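AvGluR1 ligand binding domain (PDB 4IO5) binds amino acids such as L-glutamate, here alanine, as the extracellular ligand-binding domain of a rotifer receptor that is probably a ligand-gated ion channel. Local coordinates at residues M107-R112 against V176-I181; S66-V71 against S90-I95. All blocks are in the same frame, centred on the assembly; numbering follows the deposited sequence. Where two conformers were deposited one is given.

Contact 1 of 2, residues M107-R112 against V176-I181. With ALA (alanine), chain C.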
ATOM      1  N   MET A 107       1.511 -12.940   0.523  1.00 10.23           N
ATOM      2  CA  MET A 107       1.525 -14.292  -0.019  1.00 10.40           C
ATOM      3  C   MET A 107       1.096 -15.278   1.018  1.00 13.85           C
ATOM      4  O   MET A 107       1.191 -15.015   2.211  1.00 14.59           O
ATOM      5  CB  MET A 107       2.905 -14.677  -0.543  1.00  9.68           C
ATOM      6  CG  MET A 107       3.348 -13.847  -1.737  1.00 17.12           C
ATOM      7  SD  MET A 107       4.793 -14.521  -2.599  1.00 18.26           S
ATOM      8  CE  MET A 107       6.085 -13.613  -1.768  1.00 25.77           C
ATOM      9  N   ARG A 108       0.570 -16.392   0.535  1.00 11.70           N
ATOM     10  CA  ARG A 108       0.288 -17.552   1.377  1.00 15.03           C
ATOM     11  C   ARG A 108       0.881 -18.817   0.786  1.00 11.26           C
ATOM     12  O   ARG A 108       1.317 -18.863  -0.360  1.00 14.30           O
ATOM     13  CB  ARG A 108      -1.216 -17.682   1.607  1.00 25.85           C
ATOM     14  CG  ARG A 108      -1.740 -16.403   2.267  1.00 34.11           C
ATOM     15  CD  ARG A 108      -2.996 -16.590   3.021  1.00 33.54           C
ATOM     16  NE  ARG A 108      -2.880 -17.586   4.074  1.00 32.63           N
ATOM     17  CZ  ARG A 108      -3.933 -18.194   4.599  1.00 29.01           C
ATOM     18  NH1 ARG A 108      -5.142 -17.886   4.146  1.00 29.38           N
ATOM     19  NH2 ARG A 108      -3.782 -19.103   5.563  1.00 25.65           N
ATOM     20  N   ILE A 109       0.975 -19.832   1.646  1.00 16.82           N
ATOM     21  CA  ILE A 109       1.408 -21.162   1.266  1.00 13.41           C
ATOM     22  C   ILE A 109       0.201 -21.920   0.720  1.00 16.32           C
ATOM     23  O   ILE A 109      -0.851 -21.985   1.378  1.00 12.81           O
ATOM     24  CB  ILE A 109       1.942 -21.924   2.492  1.00 20.59           C
ATOM     25  CG1 ILE A 109       3.079 -21.134   3.145  1.00 23.97           C
ATOM     26  CG2 ILE A 109       2.364 -23.333   2.081  1.00 18.15           C
ATOM     27  CD1 ILE A 109       3.622 -21.741   4.451  1.00 26.39           C
ATOM     28  N   LEU A 110       0.386 -22.474  -0.476  1.00 11.78           N
ATOM     29  CA  LEU A 110      -0.612 -23.265  -1.181  1.00 14.55           C
ATOM     30  C   LEU A 110      -0.250 -24.743  -1.037  1.00 15.31           C
ATOM     31  O   LEU A 110       0.909 -25.107  -1.215  1.00 14.11           O
ATOM     32  CB  LEU A 110      -0.560 -22.911  -2.658  1.00 11.14           C
ATOM     33  CG  LEU A 110      -1.506 -23.692  -3.562  1.00 11.30           C
ATOM     34  CD1 LEU A 110      -2.937 -23.404  -3.214  1.00 15.97           C
ATOM     35  CD2 LEU A 110      -1.222 -23.286  -4.994  1.00 12.28           C
ATOM     36  N   MET A 111      -1.225 -25.598  -0.750  1.00 13.34           N
ATOM     37  CA  MET A 111      -0.924 -27.026  -0.656  1.00 18.19           C
ATOM     38  C   MET A 111      -2.163 -27.865  -0.919  1.00 20.74           C
ATOM     39  O   MET A 111      -3.255 -27.328  -1.011  1.00 16.11           O
ATOM     40  CB  MET A 111      -0.416 -27.336   0.746  1.00 21.52           C
ATOM     41  CG  MET A 111      -1.481 -27.177   1.830  1.00 25.32           C
ATOM     42  SD  MET A 111      -0.839 -27.393   3.520  1.00 21.91           S
ATOM     43  CE  MET A 111      -2.371 -27.418   4.456  1.00 24.11           C
ATOM     44  N   ARG A 112      -1.998 -29.188  -1.019  1.00 18.09           N
ATOM     45  CA  ARG A 112      -3.165 -30.091  -1.018  1.00 15.91           C
ATOM     46  C   ARG A 112      -3.866 -30.095   0.322  1.00 18.86           C
ATOM     47  O   ARG A 112      -3.227 -30.042   1.367  1.00 18.71           O
ATOM     48  CB  ARG A 112      -2.731 -31.532  -1.283  1.00 25.33           C
ATOM     49  CG  ARG A 112      -2.143 -31.804  -2.652  1.00 23.40           C
ATOM     50  CD  ARG A 112      -1.662 -33.267  -2.740  1.00 25.15           C
ATOM     51  NE  ARG A 112      -0.719 -33.616  -1.683  1.00 31.68           N
ATOM     52  CZ  ARG A 112       0.605 -33.475  -1.770  1.00 36.70           C
ATOM     53  NH1 ARG A 112       1.152 -32.959  -2.867  1.00 37.17           N
ATOM     54  NH2 ARG A 112       1.377 -33.838  -0.753  1.00 30.45           N
ATOM     55  N   VAL A 176       4.231 -28.058  -1.357  1.00 20.64           N
ATOM     56  CA  VAL A 176       3.780 -26.684  -1.214  1.00 18.91           C
ATOM     57  C   VAL A 176       4.266 -25.786  -2.346  1.00 15.70           C
ATOM     58  O   VAL A 176       5.203 -26.109  -3.071  1.00 14.67           O
ATOM     59  CB  VAL A 176       4.238 -26.028   0.114  1.00 19.19           C
ATOM     60  CG1 VAL A 176       3.679 -26.756   1.310  1.00 27.31           C
ATOM     61  CG2 VAL A 176       5.779 -25.998   0.209  1.00 29.13           C
ATOM     62  N   SER A 177       3.591 -24.649  -2.485  1.00 14.19           N
ATOM     63  CA  SER A 177       4.150 -23.505  -3.215  1.00 12.04           C
ATOM     64  C   SER A 177       3.699 -22.214  -2.520  1.00 12.05           C
ATOM     65  O   SER A 177       3.044 -22.257  -1.465  1.00 15.33           O
ATOM     66  CB  SER A 177       3.727 -23.521  -4.678  1.00 14.30           C
ATOM     67  OG  SER A 177       4.463 -22.574  -5.447  1.00 15.74           O
ATOM     68  N   PHE A 178       4.083 -21.065  -3.080  1.00 13.05           N
ATOM     69  CA  PHE A 178       3.672 -19.754  -2.556  1.00 12.09           C
ATOM     70  C   PHE A 178       2.793 -19.060  -3.590  1.00 19.57           C
ATOM     71  O   PHE A 178       3.009 -19.176  -4.797  1.00 13.46           O
ATOM     72  CB  PHE A 178       4.876 -18.813  -2.335  1.00 13.35           C
ATOM     73  CG  PHE A 178       5.935 -19.330  -1.382  1.00 19.26           C
ATOM     74  CD1 PHE A 178       5.642 -20.241  -0.397  1.00 19.84           C
ATOM     75  CD2 PHE A 178       7.235 -18.846  -1.468  1.00 20.54           C
ATOM     76  CE1 PHE A 178       6.633 -20.690   0.480  1.00 23.77           C
ATOM     77  CE2 PHE A 178       8.217 -19.277  -0.608  1.00 21.65           C
ATOM     78  CZ  PHE A 178       7.922 -20.189   0.379  1.00 24.14           C
ATOM     79  N   MET A 179       1.852 -18.264  -3.121  1.00 14.05           N
ATOM     80  CA  MET A 179       0.936 -17.619  -4.034  1.00  9.19           C
ATOM     81  C   MET A 179       0.392 -16.349  -3.400  1.00  8.73           C
ATOM     82  O   MET A 179       0.078 -16.330  -2.208  1.00 15.58           O
ATOM     83  CB  MET A 179      -0.220 -18.537  -4.390  1.00 11.83           C
ATOM     84  CG  MET A 179      -1.038 -18.097  -5.545  1.00 17.39           C
ATOM     85  SD  MET A 179      -2.168 -19.427  -6.110  1.00 15.54           S
ATOM     86  CE  MET A 179      -2.982 -18.504  -7.373  1.00 15.97           C
ATOM     87  N   ASP A 180       0.268 -15.295  -4.205  1.00 10.33           N
ATOM     88  CA  ASP A 180      -0.401 -14.078  -3.755  1.00  7.83           C
ATOM     89  C   ASP A 180      -1.787 -14.404  -3.233  1.00 12.68           C
ATOM     90  O   ASP A 180      -2.493 -15.229  -3.801  1.00  8.89           O
ATOM     91  CB  ASP A 180      -0.586 -13.065  -4.893  1.00  7.38           C
ATOM     92  CG  ASP A 180       0.701 -12.488  -5.429  1.00 15.89           C
ATOM     93  OD1 ASP A 180       1.742 -12.399  -4.704  1.00 11.61           O
ATOM     94  OD2 ASP A 180       0.654 -12.083  -6.625  1.00 13.47           O
ATOM     95  N   ILE A 181      -2.193 -13.711  -2.181  1.00 11.89           N
ATOM     96  CA  ILE A 181      -3.404 -14.059  -1.459  1.00 13.69           C
ATOM     97  C   ILE A 181      -4.701 -13.861  -2.253  1.00  8.01           C
ATOM     98  O   ILE A 181      -5.645 -14.674  -2.114  1.00  9.74           O
ATOM     99  CB  ILE A 181      -3.467 -13.245  -0.149  1.00 18.47           C
ATOM    100  CG1 ILE A 181      -4.596 -13.735   0.748  1.00 21.32           C
ATOM    101  CG2 ILE A 181      -3.572 -11.759  -0.450  1.00 16.31           C
ATOM    102  CD1 ILE A 181      -4.564 -13.091   2.133  1.00 25.84           C
TER
HETATM  103  N   ALA C 301       2.598 -10.826  -8.057  1.00  6.38           N
HETATM  104  CA  ALA C 301       3.675 -11.758  -8.407  1.00  6.68           C
HETATM  105  C   ALA C 301       4.831 -11.036  -9.042  1.00  9.13           C
HETATM  106  O   ALA C 301       4.674  -9.848  -9.424  1.00  9.23           O
HETATM  107  CB  ALA C 301       3.147 -12.835  -9.336  1.00 10.56           C
HETATM  108  OXT ALA C 301       5.928 -11.590  -9.197  1.00  9.69           O
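Arg108 and Met179 exchange both of their backbone bonds: Arg108 N gives to Met179 O at 2.8 Å, almost straight at 173°, and Met179 N returns a more bent bond to Arg108 O. One hydrogen-bonded pair further along, Leu110 N gives to Ser177 O at 2.8 Å and Ser177 N to Leu110 O. The four bonds, with CA-H...O contacts such as that of Phe178 CA to Arg108 O, define two antiparallel strands whose short axes run at 144°. The backbones of Met107, Ile109 and Met111 bond instead with Phe202, Val198 and Thr196, which makes 103-112 an interior strand of the sheet.

Side chains divide between the two faces. On one, Ile109 CG2, placed anti to the backbone N, meets Val176 CG1 at 3.7 Å, and the Phe178 ring stands edge-to-face with Phe202. On the other, Leu110 and Met179 lie side by side, CD2 to SD at 4.1 Å, under helix 162-170. Ser177 OG is bonded to Gly134 O. Arg108 reaches Gly199 O through NH2, while Arg108 CD rests 3.9 Å from Ile181 CD1.

At the last pair, Met107 with Asp180, the aspartate sits at the N-cap position of helix 181-190 without capping it through its side chain. OD2 instead accepts from the alanine N at 2.7 Å, and OD1 from Asn105 ND2, with Met107 CG 3.7 Å from OD1. The two carboxylate oxygens thus have separate partners: the Asn105 bond to OD1 probably helps to fix the turn of the group, and the carboxylate, probably ionised, would balance the charge of the ligand's ammonium at the end of a strand fixed by its backbone bonds.

Contact 2 of 2, residues S66-V71 against S90-I95. With ALA (alanine), chain C.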
ATOM      1  N   SER A  66       7.120 -14.573 -17.780  1.00 14.39           N
ATOM      2  CA  SER A  66       7.121 -14.457 -16.331  1.00 15.13           C
ATOM      3  C   SER A  66       6.828 -13.020 -15.943  1.00 10.91           C
ATOM      4  O   SER A  66       6.849 -12.105 -16.790  1.00 11.07           O
ATOM      5  CB  SER A  66       8.466 -14.858 -15.735  1.00 15.75           C
ATOM      6  OG  SER A  66       9.480 -13.934 -16.074  1.00 14.45           O
ATOM      7  N   TYR A  67       6.570 -12.816 -14.655  1.00 11.89           N
ATOM      8  CA  TYR A  67       6.343 -11.477 -14.163  1.00 11.15           C
ATOM      9  C   TYR A  67       7.605 -10.614 -14.308  1.00 10.09           C
ATOM     10  O   TYR A  67       7.544  -9.442 -14.725  1.00 10.38           O
ATOM     11  CB  TYR A  67       5.799 -11.541 -12.732  1.00 10.30           C
ATOM     12  CG  TYR A  67       4.328 -11.863 -12.757  1.00  9.89           C
ATOM     13  CD1 TYR A  67       3.893 -13.155 -12.891  1.00 10.78           C
ATOM     14  CD2 TYR A  67       3.374 -10.854 -12.668  1.00  9.99           C
ATOM     15  CE1 TYR A  67       2.529 -13.468 -12.955  1.00  8.24           C
ATOM     16  CE2 TYR A  67       2.010 -11.143 -12.745  1.00  6.24           C
ATOM     17  CZ  TYR A  67       1.588 -12.468 -12.870  1.00  6.48           C
ATOM     18  OH  TYR A  67       0.234 -12.790 -12.917  1.00  8.78           O
ATOM     19  N   THR A  68       8.759 -11.171 -13.959  1.00  9.30           N
ATOM     20  CA  THR A  68       9.989 -10.431 -14.198  1.00 12.70           C
ATOM     21  C   THR A  68      10.170 -10.193 -15.687  1.00 11.09           C
ATOM     22  O   THR A  68      10.646  -9.129 -16.097  1.00  9.20           O
ATOM     23  CB  THR A  68      11.213 -11.179 -13.679  1.00 19.89           C
ATOM     24  OG1 THR A  68      11.127 -11.255 -12.260  1.00 22.33           O
ATOM     25  CG2 THR A  68      12.486 -10.420 -14.088  1.00 23.71           C
ATOM     26  N   GLY A  69       9.794 -11.188 -16.490  1.00 11.57           N
ATOM     27  CA  GLY A  69       9.889 -11.079 -17.946  1.00 13.32           C
ATOM     28  C   GLY A  69       9.074  -9.915 -18.490  1.00 15.52           C
ATOM     29  O   GLY A  69       9.492  -9.201 -19.404  1.00 10.01           O
ATOM     30  N   LEU A  70       7.879  -9.750 -17.947  1.00 11.90           N
ATOM     31  CA  LEU A  70       7.008  -8.638 -18.327  1.00  9.89           C
ATOM     32  C   LEU A  70       7.619  -7.299 -17.976  1.00  9.11           C
ATOM     33  O   LEU A  70       7.616  -6.355 -18.771  1.00 11.06           O
ATOM     34  CB  LEU A  70       5.643  -8.809 -17.643  1.00 10.01           C
ATOM     35  CG  LEU A  70       4.594  -7.717 -17.897  1.00 10.87           C
ATOM     36  CD1 LEU A  70       4.213  -7.619 -19.363  1.00 17.30           C
ATOM     37  CD2 LEU A  70       3.395  -7.988 -17.047  1.00 10.42           C
ATOM     38  N   VAL A  71       8.158  -7.192 -16.775  1.00  9.98           N
ATOM     39  CA  VAL A  71       8.860  -5.980 -16.375  1.00  7.60           C
ATOM     40  C   VAL A  71      10.050  -5.657 -17.307  1.00  9.09           C
ATOM     41  O   VAL A  71      10.206  -4.533 -17.759  1.00  8.86           O
ATOM     42  CB  VAL A  71       9.307  -6.115 -14.922  1.00  7.77           C
ATOM     43  CG1 VAL A  71      10.231  -5.022 -14.518  1.00 11.02           C
ATOM     44  CG2 VAL A  71       8.092  -6.123 -14.025  1.00 10.21           C
ATOM     45  N   SER A  90      12.076  -4.067  -4.847  0.57 10.17           N
ATOM     46  CA  SER A  90      13.266  -3.220  -4.938  0.57 11.71           C
ATOM     47  C   SER A  90      14.066  -3.508  -6.206  0.57  9.89           C
ATOM     48  O   SER A  90      14.516  -2.600  -6.897  0.57  9.84           O
ATOM     49  CB  SER A  90      14.128  -3.442  -3.699  0.57 13.69           C
ATOM     50  OG  SER A  90      15.174  -2.490  -3.619  0.57 22.52           O
ATOM     51  N   ALA A  91      14.242  -4.789  -6.514  1.00 12.11           N
ATOM     52  CA  ALA A  91      14.956  -5.173  -7.724  1.00 13.55           C
ATOM     53  C   ALA A  91      14.261  -4.655  -9.000  1.00  9.30           C
ATOM     54  O   ALA A  91      14.941  -4.180  -9.943  1.00 11.39           O
ATOM     55  CB  ALA A  91      15.101  -6.662  -7.767  1.00 12.37           C
ATOM     56  N   ARG A  92      12.925  -4.699  -9.048  1.00  9.68           N
ATOM     57  CA  ARG A  92      12.242  -4.218 -10.242  1.00  9.08           C
ATOM     58  C   ARG A  92      12.296  -2.690 -10.327  1.00  7.81           C
ATOM     59  O   ARG A  92      12.420  -2.119 -11.400  1.00  6.77           O
ATOM     60  CB  ARG A  92      10.800  -4.715 -10.280  1.00  8.35           C
ATOM     61  CG  ARG A  92      10.680  -6.183 -10.510  1.00  9.18           C
ATOM     62  CD  ARG A  92       9.266  -6.703 -10.148  1.00  9.35           C
ATOM     63  NE  ARG A  92       9.220  -8.140 -10.364  1.00  9.85           N
ATOM     64  CZ  ARG A  92       8.141  -8.876 -10.173  1.00  9.57           C
ATOM     65  NH1 ARG A  92       7.028  -8.318  -9.735  1.00  8.43           N
ATOM     66  NH2 ARG A  92       8.184 -10.176 -10.417  1.00  8.15           N
ATOM     67  N   ARG A  93      12.243  -2.032  -9.175  1.00  9.74           N
ATOM     68  CA  ARG A  93      12.257  -0.569  -9.118  1.00  9.93           C
ATOM     69  C   ARG A  93      13.596   0.012  -9.609  1.00  7.93           C
ATOM     70  O   ARG A  93      13.664   1.152 -10.043  1.00 10.58           O
ATOM     71  CB  ARG A  93      11.995  -0.113  -7.689  1.00  8.13           C
ATOM     72  CG  ARG A  93      11.955   1.409  -7.536  1.00  7.36           C
ATOM     73  CD  ARG A  93      10.721   2.014  -8.195  1.00  6.25           C
ATOM     74  NE  ARG A  93      10.772   3.474  -8.187  1.00  9.37           N
ATOM     75  CZ  ARG A  93      11.461   4.232  -9.038  1.00 13.14           C
ATOM     76  NH1 ARG A  93      12.128   3.702 -10.056  1.00 14.34           N
ATOM     77  NH2 ARG A  93      11.412   5.571  -8.918  1.00 13.26           N
ATOM     78  N   GLU A  94      14.655  -0.798  -9.601  1.00  8.26           N
ATOM     79  CA  GLU A  94      15.922  -0.392 -10.212  1.00 12.05           C
ATOM     80  C   GLU A  94      15.791  -0.127 -11.708  1.00 14.71           C
ATOM     81  O   GLU A  94      16.520   0.708 -12.224  1.00 13.41           O
ATOM     82  CB  GLU A  94      17.020  -1.443  -9.982  1.00 11.35           C
ATOM     83  CG  GLU A  94      17.448  -1.605  -8.546  1.00 17.19           C
ATOM     84  CD  GLU A  94      18.436  -0.524  -8.061  1.00 29.04           C
ATOM     85  OE1 GLU A  94      18.704   0.470  -8.783  1.00 25.66           O
ATOM     86  OE2 GLU A  94      18.942  -0.684  -6.930  1.00 29.68           O
ATOM     87  N   ILE A  95      14.864  -0.807 -12.399  1.00 10.51           N
ATOM     88  CA  ILE A  95      14.802  -0.746 -13.849  1.00  8.90           C
ATOM     89  C   ILE A  95      13.520  -0.153 -14.435  1.00 12.76           C
ATOM     90  O   ILE A  95      13.485   0.183 -15.621  1.00 12.47           O
ATOM     91  CB  ILE A  95      15.092  -2.118 -14.515  1.00 15.26           C
ATOM     92  CG1 ILE A  95      14.076  -3.182 -14.080  1.00 12.30           C
ATOM     93  CG2 ILE A  95      16.518  -2.529 -14.181  1.00 20.12           C
ATOM     94  CD1 ILE A  95      14.076  -4.450 -14.980  1.00 17.38           C
TER
HETATM   95  N   ALA C 301       2.598 -10.826  -8.057  1.00  6.38           N
HETATM   96  CA  ALA C 301       3.675 -11.758  -8.407  1.00  6.68           C
HETATM   97  C   ALA C 301       4.831 -11.036  -9.042  1.00  9.13           C
HETATM   98  O   ALA C 301       4.674  -9.848  -9.424  1.00  9.23           O
HETATM   99  CB  ALA C 301       3.147 -12.835  -9.336  1.00 10.56           C
HETATM  100  OXT ALA C 301       5.928 -11.590  -9.197  1.00  9.69           O
HETATM  101  O   HOH W   1      10.754 -11.474  -9.259  1.00 30.00           O
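Arg92 reaches past helix 67-75 to grip the bound alanine with two separate nitrogens, yet its only polar link to Thr68 is through a water. NH1 gives to the alanine O at 2.8 Å and 176°, and NH2 to OXT at 2.9 Å, with the carboxylate carbon in the guanidinium plane at its edge. This end-on, two-bond pairing fixes the rotation of both flat groups. Arg92 is extended from CG to NE (chi3 -179°), which carries the charge to the ligand; NH1 also bonds Thr87 O. An arginine that pairs with the ligand's alpha-carboxylate is characteristic of ionotropic glutamate receptor ligand-binding domains, in their periplasmic-binding-protein fold. Tyr67 supplies a neighbouring wall: the alanine CB lies 3.5 Å above the ring plane, over its centre, while OH is held by Asp85 and Arg162. A leucine in place of Arg92 would probably leave the carboxylate without this countercharge and its two bonds, held mainly through the amides of Thr87 and Ala140. The shared water lies 3.0 Å from Thr68 OG1 and bonds NH2 weakly. Farther from the ligand, Val71 crosses the arginine's methylenes at about a right angle, CG2 to CD at 4.1 Å, and its CG1 meets Ile95 CD1 at 3.9 Å.

Overall arrangement
From the N terminus, strand 9-14, the antiparallel pair 22-25 and 35-38, helix 40-52 and strand 55-60 precede helix 67-75. Contact 2 closes a short loop of 18 residues, which includes strand 81-82, by bringing 90-95 back against 66-71. Contact 1 opens in strand 103-112 and closes 63 residues later, at 176-181, after helices 120-125, 140-148 and 162-170. The two loops follow in series, neither nesting nor crossing. Contact 2 belongs to the lobe of strands 9-14, 55-60 and 81-82, contact 1 to that of the mixed sheet. Their nearest atoms are about 6 Å apart, without touching; alanine, bonded to both, joins them in the cleft between the lobes, as in this fold.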